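Local atomic coordinates of crossover junction endodeoxyribonuclease Hjc (Sulfolobus solfataricus, PDB entry 4TKK), a protein that resolves Holliday junctions during genetic recombination, acting as a magnesium-dependent homodimeric endonuclease that cuts paired nicks into opposing strands of four-way DNA junctions. Residues N48-L53 with A133-T138. The protein carries 1 engineered substitution. Sequence-based numbering, arbitrary orientation.
Sequences NGVIIL and AKISRT
The carbonyl O of K134, a residue that packs on V50, is gripped twice from one turn further along the helix: by T138 N, and by T138 OG1 at 3.0 Å from K134 O, the hydroxyl standing 39° out of the carbonyl plane. That carbonyl is spent within the helix, and the contact itself illustrates how a helix packs on a sheet through apolar side chains, with no hydrogen bond between 48-53 and 133-138. The two methyls of V50 divide the work. With chi1 at 179°, CG1 lies opposite the backbone N and CG2 beside it, which turns V50 CG1 to K134 CD at 3.7 Å, where the extended lysine chain crosses at about a right angle, and V50 CG2 to I135 CG1 at 3.6 Å. The end of the isoleucine reaches on to the turn, I135 CD1 lying 3.9 Å from N48 CB. Cutting I135 back to an alanine is likely to open a gap beside V50 CG2 and cost N48 CB its contact with the CD1 methyl. Residues 50-53 run roughly antiparallel (153°) to 133-138; strand 50-55, central in the five-stranded mixed sheet, ends at the probable magnesium ligand E55, while from helix 124-139 V131 packs on both V50 and I52, and L127 on I52.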
loop_
_atom_site.group_PDB
_atom_site.type_symbol
_atom_site.label_atom_id
_atom_site.label_comp_id
_atom_site.label_asym_id
_atom_site.label_seq_id
_atom_site.Cartn_x
_atom_site.Cartn_y
_atom_site.Cartn_z
ATOM N N ASN A 48 -2.827 2.773 -10.260
ATOM C CA ASN A 48 -2.487 4.048 -10.889
ATOM C C ASN A 48 -2.624 5.271 -9.989
ATOM O O ASN A 48 -3.206 6.263 -10.378
ATOM C CB ASN A 48 -3.260 4.172 -12.231
ATOM C CG ASN A 48 -2.915 3.004 -13.158
ATOM O OD1 ASN A 48 -1.737 2.633 -13.371
ATOM N ND2 ASN A 48 -3.946 2.333 -13.646
ATOM N N GLY A 49 -2.065 5.187 -8.789
ATOM C CA GLY A 49 -2.081 6.292 -7.844
ATOM C C GLY A 49 -3.280 6.345 -6.924
ATOM O O GLY A 49 -3.301 7.149 -5.993
ATOM N N VAL A 50 -4.283 5.501 -7.171
ATOM C CA VAL A 50 -5.464 5.426 -6.321
ATOM C C VAL A 50 -5.233 4.331 -5.293
ATOM O O VAL A 50 -4.812 3.231 -5.632
ATOM C CB VAL A 50 -6.778 5.230 -7.117
ATOM C CG1 VAL A 50 -7.973 5.136 -6.179
ATOM C CG2 VAL A 50 -6.975 6.374 -8.098
ATOM N N ILE A 51 -5.460 4.674 -4.028
ATOM C CA ILE A 51 -5.252 3.832 -2.874
ATOM C C ILE A 51 -6.608 3.494 -2.290
ATOM O O ILE A 51 -7.374 4.386 -1.908
ATOM C CB ILE A 51 -4.343 4.543 -1.845
ATOM C CG1 ILE A 51 -3.003 5.002 -2.470
ATOM C CG2 ILE A 51 -4.123 3.661 -0.605
ATOM C CD1 ILE A 51 -2.282 6.133 -1.667
ATOM N N ILE A 52 -6.907 2.197 -2.243
ATOM C CA ILE A 52 -8.139 1.718 -1.664
ATOM C C ILE A 52 -7.789 0.866 -0.513
ATOM O O ILE A 52 -6.836 0.082 -0.572
ATOM C CB ILE A 52 -9.241 1.181 -2.625
ATOM C CG1 ILE A 52 -9.061 -0.186 -3.155
ATOM C CG2 ILE A 52 -9.698 2.254 -3.633
ATOM C CD1 ILE A 52 -10.418 -0.905 -3.406
ATOM N N LEU A 53 -8.485 1.097 0.576
ATOM C CA LEU A 53 -8.211 0.381 1.821
ATOM C C LEU A 53 -9.482 -0.251 2.223
ATOM O O LEU A 53 -10.516 0.399 2.243
ATOM C CB LEU A 53 -7.667 1.353 2.920
ATOM C CG LEU A 53 -6.527 2.235 2.473
ATOM C CD1 LEU A 53 -6.317 3.350 3.416
ATOM C CD2 LEU A 53 -5.239 1.414 2.251
ATOM N N ALA A 133 -12.796 6.301 -12.110
ATOM C CA ALA A 133 -13.241 7.697 -12.121
ATOM C C ALA A 133 -12.202 8.616 -11.495
ATOM O O ALA A 133 -11.925 9.669 -12.073
ATOM C CB ALA A 133 -14.576 7.844 -11.407
ATOM N N LYS A 134 -11.620 8.228 -10.323
ATOM C CA LYS A 134 -10.575 9.015 -9.658
ATOM C C LYS A 134 -9.373 9.125 -10.597
ATOM O O LYS A 134 -8.851 10.231 -10.746
ATOM C CB LYS A 134 -10.134 8.416 -8.305
ATOM C CG LYS A 134 -11.153 8.503 -7.170
ATOM C CD LYS A 134 -10.970 7.330 -6.179
ATOM C CE LYS A 134 -12.224 6.927 -5.431
ATOM N NZ LYS A 134 -12.063 5.621 -4.745
ATOM N N ILE A 135 -8.975 7.995 -11.261
ATOM C CA ILE A 135 -7.861 7.904 -12.217
ATOM C C ILE A 135 -8.070 8.933 -13.339
ATOM O O ILE A 135 -7.141 9.675 -13.669
ATOM C CB ILE A 135 -7.640 6.430 -12.736
ATOM C CG1 ILE A 135 -7.095 5.520 -11.608
ATOM C CG2 ILE A 135 -6.704 6.388 -13.946
ATOM C CD1 ILE A 135 -7.159 4.022 -11.800
ATOM N N SER A 136 -9.312 9.024 -13.858
ATOM C CA SER A 136 -9.697 9.964 -14.918
ATOM C C SER A 136 -9.734 11.432 -14.462
ATOM O O SER A 136 -9.477 12.316 -15.279
ATOM C CB SER A 136 -11.017 9.545 -15.552
ATOM O OG SER A 136 -10.907 8.243 -16.109
ATOM N N ARG A 137 -10.039 11.693 -13.171
ATOM C CA ARG A 137 -10.074 13.048 -12.592
ATOM C C ARG A 137 -8.657 13.597 -12.411
ATOM O O ARG A 137 -8.466 14.815 -12.459
ATOM C CB ARG A 137 -10.775 13.054 -11.227
ATOM C CG ARG A 137 -12.284 12.878 -11.274
ATOM C CD ARG A 137 -12.836 12.750 -9.868
ATOM N NE ARG A 137 -13.600 11.517 -9.686
ATOM C CZ ARG A 137 -13.731 10.879 -8.526
ATOM N NH1 ARG A 137 -13.135 11.343 -7.433
ATOM N NH2 ARG A 137 -14.453 9.770 -8.450
ATOM N N THR A 138 -7.677 12.694 -12.169
ATOM C CA THR A 138 -6.262 13.014 -11.949
ATOM C C THR A 138 -5.607 13.559 -13.226
ATOM O O THR A 138 -4.813 14.500 -13.148
ATOM C CB THR A 138 -5.534 11.818 -11.299
ATOM O OG1 THR A 138 -6.225 11.448 -10.103
ATOM C CG2 THR A 138 -4.077 12.125 -10.949
#